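Local coordinates for uncharacterized protein (Parabacteroides merdae ATCC 43184, PDB 5BMT) that is of unknown function but joins a probable OB-fold domain of the BF3042 lipoprotein family to a larger, beta-rich part, probably immunoglobulin-like, at residues Tyr13-Tyr18 with Gly48-Ala53; Leu52-Val57 with Thr76-Ser81; Asp87-Pro92 with Thr136-Met141; Asp99-Leu104 with Leu212-Asp217; Asp151-Val156 with Ile203-Val208. All coordinates share one frame; numbering follows the deposited sequence.

In the fold
Interactions 1 and 2 share Leu52 and Ala53 on strand 50-57, which lies between strands 10-18 and 73-79 of one sheet; their centres are about 10 Å apart, and both belong to the probable OB domain. Interactions 3, 4 and 5 belong to a second, branched sheet that runs through the later part of the chain. Interactions 4 and 5 use different ends of strand 203-214, with centres about 26 Å apart. Interaction 2 begins on the segment where interaction 1 ends, interaction 3 opens after both, and the segments of interactions 3 and 4 alternate along the chain. Interactions 3 and 5 touch through Met139 and Val208. The two sheets are thus built from successive parts of the sequence, consistent with two structural units.

Interaction 1: Tyr13-Tyr18 with Gly48-Ala53; sequences YAIVDY and GDCVLA
One face of the Tyr13 ring is covered by Leu52, whose CD1 lies 3.9 Å from the ring centroid and 6° off the normal, a CH-pi contact over the ring centre. At the same ring, Tyr13 CE1 meets Leu52 CB at 3.8 Å. The first torsion of Tyr13 (chi1 -75°) holds CG beside the backbone N and brings the ring over its cross-strand neighbour. A serine in place of Tyr13 would probably leave Leu52 CD1 without its ring face and open a gap beside Val121, Ile123 and Pro180. The backbones pair antiparallel in the mixed sheet of the probable OB domain, where strand 50-57 is the middle strand of five, with 10-18 beside it. Ala14 and Val51 form a hydrogen-bonded pair, with Ala14 N to Val51 O at 2.8 Å and Val51 N to Ala14 O at 2.9 Å. Non-hydrogen-bonded pairs flank it: Tyr13 with Leu52 and Ile15 with Cys50, all four side chains on one face, where Ile15 CG1 touches Cys50 SG at 3.9 Å. Farther along, Val16 N donates to Asp49 O at 2.9 Å, and Gly48 N reaches Val16 O at 2.8 Å. The carboxylate of Asp49 forms a salt bridge with Lys85.

Interaction 2: Leu52-Val57 with Thr76-Ser81; sequences LANFTV and TGAASS
Ala53 CB lies alongside Ala79 CB at 4.3 Å, a methyl-to-methyl contact across a non-hydrogen-bonded antiparallel pair whose CA atoms are close together. Phe55 faces Gly77 in the next such pair, on the same side of the sheet. A side chain on Gly77 would run into Asn54 O and Phe55 CA, and its phi and psi (160°, -162°) are also hard for any residue with a CB. Gly77 CA makes a CA-H...O contact with Asn54 O at 3.1 Å. Between the two pairs, Asn54 and Ala78 form a hydrogen-bonded one: Asn54 N donates to Ala78 O at 2.9 Å and Ala78 N returns to Asn54 O. Beyond Phe55, Thr56 and Thr76 form another, with the same two bonds.

At one end of the contact a side chain takes over from the backbone. Leu52 O still accepts from Ser80 N, but Leu52 N donates to Ser80 OG at 2.9 Å and 171°, an almost straight bond. The torsion of Ser80 places OG between its own N and carbonyl carbon, turned to meet that N-H. The same hydroxyl gives its hydrogen to Ser81 O, so OG is held as both acceptor and donor. At the other end a water donates to Thr56 O at 3.2 Å and sits 3.0 Å from Thr76 OG1, joining side chain and backbone across the strands.

On its other side strand 50-57 pairs with strand 10-18, to which Ala53 and Phe55 are bonded through Ser12 and Leu10, while the Phe55 ring meets Tyr31 and touches Leu34 of strand 34-35.

Interaction 3: Asp87-Pro92 with Thr136-Met141; sequences DLSYSP and TYIMSM
Ser89 and Ser140 face each other in a short parallel strand pairing, where strand 85-89 runs beside strand 134-140 in the large mixed sheet. The evidence is in the backbone: Ser89 N donates to Met139 O at 2.8 Å and 162°, and Met141 N returns a weak, bent bond to Ser89 O at 3.0 Å. Ser140 CA adds a CA-H...O contact to Ser89 O. Next to this pairing, a water donates to Asp87 O at 2.7 Å and accepts from Met139 N at 3.0 Å, tying the two chain segments together where no direct bond does so.

Side chains close the contact on the buried side. Leu88, with CG anti to the backbone N (chi1 169°), places CD1 against CG of Met139 and CG of Met141. How tightly it packs there is doubtful, because Leu88 and both selenomethionines are each deposited in two conformers. In the Met141 conformer described, the side chain runs beside Tyr90 and points the same way. Its selenium lies 5.2 Å from the Tyr90 ring centroid and 75° off the normal, at the ring edge, nearest CE1. Tyr90 OH is hydrogen-bonded to Thr187, and Leu188 of helix 186-198 packs on Leu88, Tyr90 and Met141. A glycine in place of Tyr90 would probably strip the ring from one flank of Met141 and leave Thr187 OG1 without this partner. Met141 O is buried with no polar partner in the model. In this one of its two conformers the selenium at the ring edge fits a Met-aromatic contact, here beside a parallel strand pair in the probable immunoglobulin-like part.

Interaction 4: Asp99-Leu104 with Leu212-Asp217; sequences DNELLL and LTFNAD
Leu212 O accepts a hydrogen bond from a water at 2.7 Å, and the same water donates to Leu104 O at 2.8 Å. This bridge is the polar link between the segments, since no direct hydrogen bond crosses them. Alongside it, Leu212 CD1 approaches Leu104 O at 3.9 Å.

The rest is van der Waals contact, centred on Leu103 and Phe214. Leu103 CD2 stands over the middle of one face of the Phe214 ring, 3.6 Å from the centroid and 4° off the normal, a clear CH-pi geometry. Its CG reaches the rim of the same face, 3.6 Å from Phe214 CE2. The second methyl of Leu103, CD1, touches the ring too, near CD2, and also reaches Leu212 O at 3.6 Å, so the fork of Leu103 spans ring and backbone. Phe214, with CG beside its backbone N (chi1 -70°), lets the ring reach across to Leu103; Glu101 O lies in the ring plane at the edge, 3.5 Å from Phe214 CZ.

Leu212 and Thr213 both face Thr223 on strand 221-233, a classic beta bulge at this end of strand 203-214. The Phe214 ring also packs against Ile221 of that strand. The short, weakly bonded strand 101-102 pairs with strand 153-167 through Leu102 and Ala163; Glu101 OE2 forms a salt bridge with Arg162, while OE1 accepts from Leu98 N. The contact therefore spans two strands of one branched sheet, joined further by the backbone bond between Leu104 and Pro211.

Interaction 5: Asp151-Val156 with Ile203-Val208; sequences DGTDRV and IVSYRV
Two waters make the polar contacts between Ser205 and the 151-156 segment. One donates to Asp154 O at 2.6 Å and lies 2.7 Å from Ser205 OG. The other donates to Arg155 O at 2.7 Å and accepts from Ser205 N at 2.9 Å, bridging the backbones where no direct bond is made. Ser205 OG is also hydrogen-bonded to Gln231, so the hydroxyl has both the water and Gln231 as partners.

Strands 153-167 and 203-214 run parallel, but the chain bends sharply at Asp154 and Arg155, where Arg155 adopts positive phi (53°); the bridging waters are consistent with that bend. Direct pairing takes hold just beyond, where Ser205 and Arg207 both bond to the backbone of Tyr157.

Van der Waals contacts come mostly from Val156. With CG1 anti to the backbone N (chi1 178°), that methyl touches Arg207 CG at 4.0 Å, while Val156 CG2 meets Ser205 CB at 4.1 Å. Thr153 CG2 reaches Ser205 OG at 3.8 Å. A CA-H...O contact adds to these, Val156 CA to Ser205 O at 3.5 Å.

Charged ends lead elsewhere: Arg155 forms a salt bridge with Glu196 of helix 186-198, and Arg207 NE bonds to Thr158.

Interaction 1: Tyr13-Tyr18 with Gly48-Ala53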
# COMPACT_ATOMS: atom_id res chain seq x y z
N TYR A 13 -4.85 -7.62 0.83
CA TYR A 13 -4.23 -6.76 1.81
C TYR A 13 -5.35 -6.09 2.61
O TYR A 13 -6.44 -5.83 2.08
CB TYR A 13 -3.36 -5.71 1.11
CG TYR A 13 -2.09 -6.35 0.62
CD1 TYR A 13 -1.02 -6.58 1.48
CD2 TYR A 13 -1.98 -6.81 -0.70
CE1 TYR A 13 0.12 -7.25 1.07
CE2 TYR A 13 -0.83 -7.48 -1.13
CZ TYR A 13 0.21 -7.68 -0.24
OH TYR A 13 1.33 -8.37 -0.63
N ALA A 14 -5.07 -5.81 3.90
CA ALA A 14 -6.09 -5.26 4.76
C ALA A 14 -5.50 -4.41 5.84
O ALA A 14 -4.33 -4.59 6.20
CB ALA A 14 -6.85 -6.42 5.43
N ILE A 15 -6.31 -3.50 6.38
CA ILE A 15 -5.92 -2.71 7.53
C ILE A 15 -6.63 -3.28 8.77
O ILE A 15 -7.86 -3.50 8.74
CB ILE A 15 -6.30 -1.22 7.35
CG1 ILE A 15 -5.58 -0.60 6.12
CG2 ILE A 15 -5.99 -0.41 8.67
CD1 ILE A 15 -6.10 0.82 5.78
N VAL A 16 -5.89 -3.45 9.87
CA VAL A 16 -6.47 -3.83 11.17
C VAL A 16 -6.96 -2.54 11.84
O VAL A 16 -6.18 -1.58 11.90
CB VAL A 16 -5.39 -4.54 12.05
CG1 VAL A 16 -5.96 -4.92 13.43
CG2 VAL A 16 -4.84 -5.76 11.33
N ASP A 17 -8.20 -2.49 12.34
CA ASP A 17 -8.65 -1.25 12.97
C ASP A 17 -9.86 -1.50 13.84
O ASP A 17 -10.49 -2.54 13.74
CB ASP A 17 -9.01 -0.25 11.86
CG ASP A 17 -9.19 1.20 12.23
OD1 ASP A 17 -8.93 1.56 13.41
OD2 ASP A 17 -9.59 1.97 11.33
N TYR A 18 -10.17 -0.53 14.68
CA TYR A 18 -11.36 -0.57 15.50
C TYR A 18 -12.55 -0.04 14.74
O TYR A 18 -12.46 1.00 14.08
CB TYR A 18 -11.19 0.34 16.73
CG TYR A 18 -10.29 -0.16 17.82
CD1 TYR A 18 -10.64 -1.29 18.57
CD2 TYR A 18 -9.17 0.55 18.20
CE1 TYR A 18 -9.89 -1.68 19.67
CE2 TYR A 18 -8.40 0.15 19.29
CZ TYR A 18 -8.78 -0.96 20.04
OH TYR A 18 -8.04 -1.34 21.13
N GLY A 48 -4.21 0.14 12.79
CA GLY A 48 -3.41 0.88 11.82
C GLY A 48 -2.44 0.01 11.05
O GLY A 48 -1.89 0.46 10.05
N ASP A 49 -2.21 -1.22 11.51
CA ASP A 49 -1.32 -2.13 10.80
C ASP A 49 -1.94 -2.59 9.50
O ASP A 49 -3.15 -2.75 9.40
CB ASP A 49 -1.06 -3.41 11.63
CG ASP A 49 -0.11 -3.25 12.80
OD1 ASP A 49 0.54 -2.19 12.91
OD2 ASP A 49 0.01 -4.20 13.61
N CYS A 50 -1.09 -2.86 8.52
CA CYS A 50 -1.49 -3.47 7.26
C CYS A 50 -0.98 -4.88 7.25
O CYS A 50 0.14 -5.15 7.71
CB CYS A 50 -0.92 -2.71 6.08
SG CYS A 50 -1.68 -1.09 5.84
N VAL A 51 -1.78 -5.79 6.70
CA VAL A 51 -1.39 -7.20 6.62
C VAL A 51 -1.86 -7.77 5.30
O VAL A 51 -2.73 -7.17 4.65
CB VAL A 51 -2.03 -8.03 7.80
CG1 VAL A 51 -1.53 -7.54 9.17
CG2 VAL A 51 -3.57 -8.03 7.74
N LEU A 52 -1.31 -8.92 4.92
CA LEU A 52 -1.89 -9.73 3.85
C LEU A 52 -2.74 -10.77 4.56
O LEU A 52 -2.22 -11.59 5.33
CB LEU A 52 -0.80 -10.38 2.97
CG LEU A 52 -1.37 -11.30 1.87
CD1 LEU A 52 -2.28 -10.55 0.92
CD2 LEU A 52 -0.23 -11.96 1.09
N ALA A 53 -4.06 -10.71 4.36
CA ALA A 53 -4.93 -11.65 5.05
C ALA A 53 -5.50 -12.67 4.13
O ALA A 53 -5.81 -12.35 2.99
CB ALA A 53 -6.08 -10.87 5.68

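Interaction 2: Leu52-Val57 with Thr76-Ser81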
# COMPACT_ATOMS: atom_id res chain seq x y z
N LEU A 52 -1.31 -8.92 4.92
CA LEU A 52 -1.89 -9.73 3.85
C LEU A 52 -2.74 -10.77 4.56
O LEU A 52 -2.22 -11.59 5.33
CB LEU A 52 -0.80 -10.38 2.97
CG LEU A 52 -1.37 -11.30 1.87
CD1 LEU A 52 -2.28 -10.55 0.92
CD2 LEU A 52 -0.23 -11.96 1.09
N ALA A 53 -4.06 -10.71 4.36
CA ALA A 53 -4.93 -11.65 5.05
C ALA A 53 -5.50 -12.67 4.13
O ALA A 53 -5.81 -12.35 2.99
CB ALA A 53 -6.08 -10.87 5.68
N ASN A 54 -5.67 -13.90 4.64
CA ASN A 54 -6.36 -14.94 3.89
C ASN A 54 -7.60 -15.28 4.70
O ASN A 54 -7.53 -15.43 5.92
CB ASN A 54 -5.47 -16.15 3.57
CG ASN A 54 -5.08 -16.97 4.76
OD1 ASN A 54 -5.69 -18.01 5.05
ND2 ASN A 54 -4.08 -16.52 5.48
N PHE A 55 -8.77 -15.25 4.04
CA PHE A 55 -9.98 -15.44 4.81
C PHE A 55 -11.08 -16.11 4.02
O PHE A 55 -11.07 -16.13 2.78
CB PHE A 55 -10.50 -14.05 5.28
CG PHE A 55 -10.62 -13.00 4.20
CD1 PHE A 55 -11.79 -12.89 3.44
CD2 PHE A 55 -9.57 -12.13 3.93
CE1 PHE A 55 -11.90 -11.89 2.45
CE2 PHE A 55 -9.67 -11.18 2.92
CZ PHE A 55 -10.83 -11.06 2.20
N THR A 56 -12.07 -16.62 4.76
CA THR A 56 -13.27 -17.23 4.21
C THR A 56 -14.46 -16.80 5.03
O THR A 56 -14.38 -16.74 6.27
CB THR A 56 -13.13 -18.76 4.17
OG1 THR A 56 -11.87 -19.12 3.61
CG2 THR A 56 -14.26 -19.42 3.40
N VAL A 57 -15.57 -16.49 4.35
CA VAL A 57 -16.83 -16.10 4.97
C VAL A 57 -17.85 -17.21 4.72
O VAL A 57 -18.03 -17.61 3.57
CB VAL A 57 -17.35 -14.75 4.43
CG1 VAL A 57 -18.76 -14.43 4.97
CG2 VAL A 57 -16.37 -13.62 4.74
N THR A 76 -13.18 -16.54 9.03
CA THR A 76 -12.06 -17.27 9.62
C THR A 76 -10.89 -17.06 8.70
O THR A 76 -11.04 -16.82 7.49
CB THR A 76 -12.37 -18.75 9.85
OG1 THR A 76 -12.76 -19.32 8.61
CG2 THR A 76 -13.43 -18.96 10.93
N GLY A 77 -9.72 -17.11 9.28
CA GLY A 77 -8.52 -16.94 8.49
C GLY A 77 -7.34 -16.55 9.33
O GLY A 77 -7.33 -16.71 10.55
N ALA A 78 -6.34 -16.02 8.65
CA ALA A 78 -5.10 -15.65 9.30
C ALA A 78 -4.46 -14.54 8.51
O ALA A 78 -4.94 -14.17 7.43
CB ALA A 78 -4.18 -16.86 9.38
N ALA A 79 -3.42 -13.96 9.05
CA ALA A 79 -2.79 -12.87 8.36
C ALA A 79 -1.28 -12.95 8.51
O ALA A 79 -0.76 -13.56 9.44
CB ALA A 79 -3.30 -11.54 8.93
N SER A 80 -0.59 -12.26 7.61
CA SER A 80 0.86 -12.14 7.70
C SER A 80 1.26 -11.28 8.89
O SER A 80 0.41 -10.68 9.54
CB SER A 80 1.35 -11.41 6.45
OG SER A 80 0.96 -10.03 6.44
N SER A 81 2.57 -11.16 9.12
CA SER A 81 3.10 -10.18 10.06
C SER A 81 2.77 -8.79 9.51
O SER A 81 2.60 -8.66 8.28
CB SER A 81 4.61 -10.34 10.21
OG SER A 81 4.93 -11.57 10.84
O HOH W 1 -15.67 -19.03 8.09

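Interaction 3: Asp87-Pro92 with Thr136-Met141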
# COMPACT_ATOMS: atom_id res chain seq x y z
N ASP A 87 6.49 6.83 6.30
CA ASP A 87 5.79 8.07 6.10
C ASP A 87 5.76 8.39 4.62
O ASP A 87 6.51 7.79 3.83
CB ASP A 87 6.59 9.19 6.81
CG ASP A 87 6.66 8.98 8.31
OD1 ASP A 87 5.67 8.47 8.89
OD2 ASP A 87 7.70 9.34 8.91
N LEU A 88 4.88 9.32 4.23
CA LEU A 88 4.89 9.82 2.87
C LEU A 88 5.55 11.19 2.98
O LEU A 88 5.01 12.07 3.64
CB LEU A 88 3.51 9.84 2.19
CG LEU A 88 3.44 10.61 0.86
CD1 LEU A 88 4.40 10.08 -0.18
CD2 LEU A 88 2.09 10.58 0.31
N SER A 89 6.74 11.30 2.40
CA SER A 89 7.58 12.49 2.48
C SER A 89 7.22 13.52 1.41
O SER A 89 7.05 13.16 0.24
CB SER A 89 9.04 12.07 2.34
OG SER A 89 9.37 11.07 3.29
N TYR A 90 7.14 14.79 1.77
CA TYR A 90 6.84 15.84 0.82
C TYR A 90 8.10 16.62 0.45
O TYR A 90 8.01 17.78 0.04
CB TYR A 90 5.73 16.76 1.40
CG TYR A 90 4.44 15.99 1.57
CD1 TYR A 90 3.67 15.62 0.46
CD2 TYR A 90 4.05 15.52 2.82
CE1 TYR A 90 2.50 14.86 0.62
CE2 TYR A 90 2.86 14.80 2.99
CZ TYR A 90 2.08 14.49 1.88
OH TYR A 90 0.92 13.77 2.05
N SER A 91 9.26 15.98 0.58
CA SER A 91 10.56 16.58 0.24
C SER A 91 11.08 15.86 -1.00
O SER A 91 11.70 14.81 -0.88
CB SER A 91 11.56 16.44 1.40
OG SER A 91 11.19 17.05 2.64
N PRO A 92 10.84 16.39 -2.20
CA PRO A 92 11.30 15.69 -3.42
C PRO A 92 12.82 15.60 -3.50
O PRO A 92 13.55 16.47 -2.99
CB PRO A 92 10.69 16.50 -4.56
CG PRO A 92 10.41 17.83 -3.98
CD PRO A 92 10.11 17.63 -2.53
N THR A 136 15.11 -0.51 3.33
CA THR A 136 14.26 0.55 3.84
C THR A 136 13.91 1.43 2.64
O THR A 136 14.58 1.36 1.59
CB THR A 136 14.79 1.33 5.03
OG1 THR A 136 16.06 1.86 4.70
CG2 THR A 136 14.77 0.47 6.32
N TYR A 137 12.87 2.21 2.80
CA TYR A 137 12.30 2.94 1.68
C TYR A 137 12.02 4.38 1.98
O TYR A 137 11.90 4.79 3.13
CB TYR A 137 10.95 2.27 1.29
CG TYR A 137 11.12 0.84 0.83
CD1 TYR A 137 11.39 0.54 -0.51
CD2 TYR A 137 11.07 -0.22 1.74
CE1 TYR A 137 11.63 -0.76 -0.92
CE2 TYR A 137 11.31 -1.54 1.34
CZ TYR A 137 11.58 -1.80 -0.00
OH TYR A 137 11.84 -3.09 -0.42
N ILE A 138 11.88 5.14 0.90
CA ILE A 138 11.44 6.51 0.97
C ILE A 138 10.41 6.69 -0.13
O ILE A 138 10.69 6.44 -1.31
CB ILE A 138 12.61 7.56 0.89
CG1 ILE A 138 12.07 9.00 0.75
CG2 ILE A 138 13.59 7.28 -0.24
CD1 ILE A 138 11.74 9.56 1.93
N MSE A 139 9.21 7.10 0.27
CA MSE A 139 8.13 7.45 -0.65
C MSE A 139 8.00 8.95 -0.58
O MSE A 139 7.77 9.49 0.50
CB MSE A 139 6.83 6.72 -0.28
CG MSE A 139 5.69 7.04 -1.23
SE MSE A 139 5.82 6.15 -2.94
CE MSE A 139 4.38 4.87 -2.81
N SER A 140 8.21 9.63 -1.70
CA SER A 140 8.17 11.07 -1.67
C SER A 140 7.32 11.62 -2.79
O SER A 140 7.03 10.93 -3.76
CB SER A 140 9.59 11.62 -1.75
OG SER A 140 10.27 11.20 -2.93
N MSE A 141 7.13 12.92 -2.76
CA MSE A 141 6.46 13.57 -3.87
C MSE A 141 6.61 15.05 -3.73
O MSE A 141 6.94 15.55 -2.65
CB MSE A 141 4.97 13.18 -4.01
CG MSE A 141 4.16 13.26 -2.73
SE MSE A 141 2.35 13.73 -3.19
CE MSE A 141 2.63 15.39 -3.47
O HOH W 2 9.06 7.94 3.12

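Interaction 4: Asp99-Leu104 with Leu212-Asp217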
# COMPACT_ATOMS: atom_id res chain seq x y z
N ASP A 99 22.85 6.64 -0.67
CA ASP A 99 23.81 5.64 -0.23
C ASP A 99 23.11 4.28 -0.20
O ASP A 99 21.96 4.19 0.24
CB ASP A 99 24.35 5.97 1.17
CG ASP A 99 25.17 7.26 1.27
OD1 ASP A 99 25.76 7.68 0.24
OD2 ASP A 99 25.26 7.81 2.38
N ASN A 100 23.76 3.24 -0.78
CA ASN A 100 23.26 1.86 -0.81
C ASN A 100 21.92 1.77 -1.58
O ASN A 100 21.13 0.87 -1.31
CB ASN A 100 23.10 1.30 0.63
CG ASN A 100 24.40 1.31 1.40
OD1 ASN A 100 24.51 1.90 2.48
ND2 ASN A 100 25.42 0.74 0.81
N GLU A 101 21.68 2.68 -2.52
CA GLU A 101 20.44 2.66 -3.28
C GLU A 101 20.31 1.39 -4.12
O GLU A 101 21.30 0.89 -4.67
CB GLU A 101 20.31 3.89 -4.18
CG GLU A 101 18.93 3.98 -4.82
CD GLU A 101 18.40 5.34 -5.22
OE1 GLU A 101 19.19 6.31 -5.26
OE2 GLU A 101 17.19 5.42 -5.49
N LEU A 102 19.06 0.90 -4.24
CA LEU A 102 18.74 -0.26 -5.07
C LEU A 102 17.87 0.13 -6.24
O LEU A 102 16.96 0.96 -6.09
CB LEU A 102 17.96 -1.28 -4.23
CG LEU A 102 18.70 -1.83 -3.03
CD1 LEU A 102 17.74 -2.58 -2.13
CD2 LEU A 102 19.85 -2.76 -3.45
N LEU A 103 18.05 -0.54 -7.37
CA LEU A 103 17.15 -0.38 -8.50
C LEU A 103 15.93 -1.24 -8.25
O LEU A 103 16.03 -2.32 -7.62
CB LEU A 103 17.81 -0.83 -9.80
CG LEU A 103 19.01 -0.03 -10.20
CD1 LEU A 103 19.67 -0.66 -11.46
CD2 LEU A 103 18.64 1.44 -10.45
N LEU A 104 14.79 -0.81 -8.77
CA LEU A 104 13.54 -1.57 -8.65
C LEU A 104 13.08 -2.02 -10.03
O LEU A 104 13.53 -1.49 -11.05
CB LEU A 104 12.47 -0.69 -7.99
CG LEU A 104 12.47 -0.59 -6.46
CD1 LEU A 104 13.60 0.26 -5.95
CD2 LEU A 104 11.20 0.12 -6.01
N LEU A 212 15.01 2.65 -12.46
CA LEU A 212 15.10 1.48 -13.32
C LEU A 212 16.56 1.18 -13.67
O LEU A 212 16.95 0.00 -13.74
CB LEU A 212 14.29 1.77 -14.58
CG LEU A 212 13.98 0.62 -15.50
CD1 LEU A 212 13.08 -0.47 -14.76
CD2 LEU A 212 13.19 1.15 -16.71
N THR A 213 17.36 2.22 -13.95
CA THR A 213 18.78 2.00 -14.24
C THR A 213 19.61 3.10 -13.61
O THR A 213 19.11 4.21 -13.41
CB THR A 213 19.10 1.97 -15.76
OG1 THR A 213 18.87 3.25 -16.35
CG2 THR A 213 18.37 0.86 -16.52
N PHE A 214 20.87 2.80 -13.33
CA PHE A 214 21.83 3.81 -12.88
C PHE A 214 22.64 4.31 -14.08
O PHE A 214 22.67 3.66 -15.15
CB PHE A 214 22.83 3.22 -11.87
CG PHE A 214 22.31 2.85 -10.51
CD1 PHE A 214 21.77 3.82 -9.67
CD2 PHE A 214 22.45 1.56 -10.02
CE1 PHE A 214 21.32 3.49 -8.39
CE2 PHE A 214 22.06 1.24 -8.73
CZ PHE A 214 21.46 2.20 -7.93
N ASN A 215 23.37 5.41 -13.88
CA ASN A 215 24.35 5.85 -14.88
C ASN A 215 25.57 4.87 -14.77
O ASN A 215 25.56 3.95 -13.95
CB ASN A 215 24.73 7.31 -14.67
CG ASN A 215 25.41 7.62 -13.35
OD1 ASN A 215 25.49 6.78 -12.45
ND2 ASN A 215 25.91 8.84 -13.22
N ALA A 216 26.60 5.05 -15.60
CA ALA A 216 27.75 4.14 -15.68
C ALA A 216 28.44 3.85 -14.34
O ALA A 216 28.83 2.70 -14.12
CB ALA A 216 28.77 4.68 -16.66
N ASP A 217 28.58 4.84 -13.44
CA ASP A 217 29.30 4.61 -12.18
C ASP A 217 28.37 4.54 -10.95
O ASP A 217 28.83 4.63 -9.81
CB ASP A 217 30.40 5.69 -11.98
CG ASP A 217 29.91 7.12 -11.89
OD1 ASP A 217 28.68 7.34 -12.00
OD2 ASP A 217 30.76 8.02 -11.72
O HOH W 3 15.60 -2.10 -12.77

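Interaction 5: Asp151-Val156 with Ile203-Val208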
# COMPACT_ATOMS: atom_id res chain seq x y z
N ASP A 151 -1.12 8.17 -20.56
CA ASP A 151 -1.78 7.11 -21.33
C ASP A 151 -3.32 7.29 -21.46
O ASP A 151 -4.08 6.34 -21.26
CB ASP A 151 -1.46 5.73 -20.72
CG ASP A 151 -0.02 5.28 -20.89
OD1 ASP A 151 0.63 5.72 -21.87
OD2 ASP A 151 0.45 4.46 -20.06
N GLY A 152 -3.76 8.49 -21.79
CA GLY A 152 -5.19 8.78 -21.95
C GLY A 152 -5.95 9.12 -20.68
O GLY A 152 -7.14 9.46 -20.76
N THR A 153 -5.31 9.02 -19.50
CA THR A 153 -5.94 9.37 -18.23
C THR A 153 -5.49 10.77 -17.87
O THR A 153 -4.30 11.05 -17.84
CB THR A 153 -5.62 8.36 -17.11
OG1 THR A 153 -6.08 7.07 -17.51
CG2 THR A 153 -6.28 8.73 -15.77
N ASP A 154 -6.44 11.65 -17.57
CA ASP A 154 -6.08 13.02 -17.22
C ASP A 154 -5.78 13.16 -15.72
O ASP A 154 -6.21 12.34 -14.90
CB ASP A 154 -7.21 13.98 -17.63
CG ASP A 154 -7.41 14.10 -19.14
OD1 ASP A 154 -6.39 14.24 -19.86
OD2 ASP A 154 -8.57 14.10 -19.58
N ARG A 155 -5.01 14.20 -15.40
CA ARG A 155 -4.69 14.65 -14.04
C ARG A 155 -4.12 13.52 -13.17
O ARG A 155 -4.59 13.26 -12.07
CB ARG A 155 -5.95 15.28 -13.35
CG ARG A 155 -6.50 16.45 -14.18
CD ARG A 155 -7.62 17.22 -13.48
NE ARG A 155 -7.17 17.84 -12.24
CZ ARG A 155 -6.56 19.02 -12.13
NH1 ARG A 155 -6.32 19.76 -13.22
NH2 ARG A 155 -6.17 19.47 -10.95
N VAL A 156 -3.04 12.91 -13.66
CA VAL A 156 -2.36 11.85 -12.89
C VAL A 156 -1.21 12.48 -12.09
O VAL A 156 -0.37 13.21 -12.66
CB VAL A 156 -1.83 10.77 -13.86
CG1 VAL A 156 -1.08 9.68 -13.10
CG2 VAL A 156 -2.96 10.17 -14.70
N ILE A 203 -12.55 11.72 -8.32
CA ILE A 203 -11.52 10.71 -8.07
C ILE A 203 -10.15 11.35 -8.09
O ILE A 203 -10.00 12.50 -8.54
CB ILE A 203 -11.58 9.56 -9.15
CG1 ILE A 203 -11.24 10.10 -10.57
CG2 ILE A 203 -12.92 8.78 -9.12
CD1 ILE A 203 -10.67 9.06 -11.55
N VAL A 204 -9.17 10.59 -7.63
CA VAL A 204 -7.75 10.94 -7.72
C VAL A 204 -7.07 9.82 -8.47
O VAL A 204 -7.36 8.65 -8.21
CB VAL A 204 -7.11 11.16 -6.33
CG1 VAL A 204 -5.58 11.22 -6.42
CG2 VAL A 204 -7.66 12.42 -5.68
N SER A 205 -6.17 10.18 -9.39
CA SER A 205 -5.36 9.22 -10.15
C SER A 205 -3.91 9.47 -9.84
O SER A 205 -3.47 10.63 -9.84
CB SER A 205 -5.58 9.39 -11.65
OG SER A 205 -6.91 9.09 -12.04
N TYR A 206 -3.16 8.41 -9.57
CA TYR A 206 -1.74 8.59 -9.31
C TYR A 206 -0.94 7.39 -9.82
O TYR A 206 -1.50 6.33 -10.12
CB TYR A 206 -1.46 8.83 -7.81
CG TYR A 206 -1.56 7.57 -6.97
CD1 TYR A 206 -2.79 7.16 -6.43
CD2 TYR A 206 -0.44 6.81 -6.68
CE1 TYR A 206 -2.89 5.98 -5.69
CE2 TYR A 206 -0.51 5.67 -5.87
CZ TYR A 206 -1.75 5.23 -5.42
OH TYR A 206 -1.83 4.05 -4.72
N ARG A 207 0.36 7.57 -9.91
CA ARG A 207 1.25 6.46 -10.24
C ARG A 207 2.50 6.60 -9.40
O ARG A 207 2.74 7.67 -8.84
CB ARG A 207 1.57 6.43 -11.73
CG ARG A 207 2.30 7.69 -12.14
CD ARG A 207 2.55 7.65 -13.61
NE ARG A 207 3.29 8.83 -14.04
CZ ARG A 207 3.85 8.94 -15.24
NH1 ARG A 207 3.78 7.94 -16.10
NH2 ARG A 207 4.50 10.04 -15.56
N VAL A 208 3.30 5.54 -9.35
CA VAL A 208 4.54 5.54 -8.57
C VAL A 208 5.70 5.33 -9.52
O VAL A 208 5.72 4.33 -10.23
CB VAL A 208 4.52 4.46 -7.46
CG1 VAL A 208 5.84 4.47 -6.67
CG2 VAL A 208 3.35 4.69 -6.50
O HOH W 4 -8.03 11.01 -13.56
O HOH W 5 -6.09 13.02 -9.87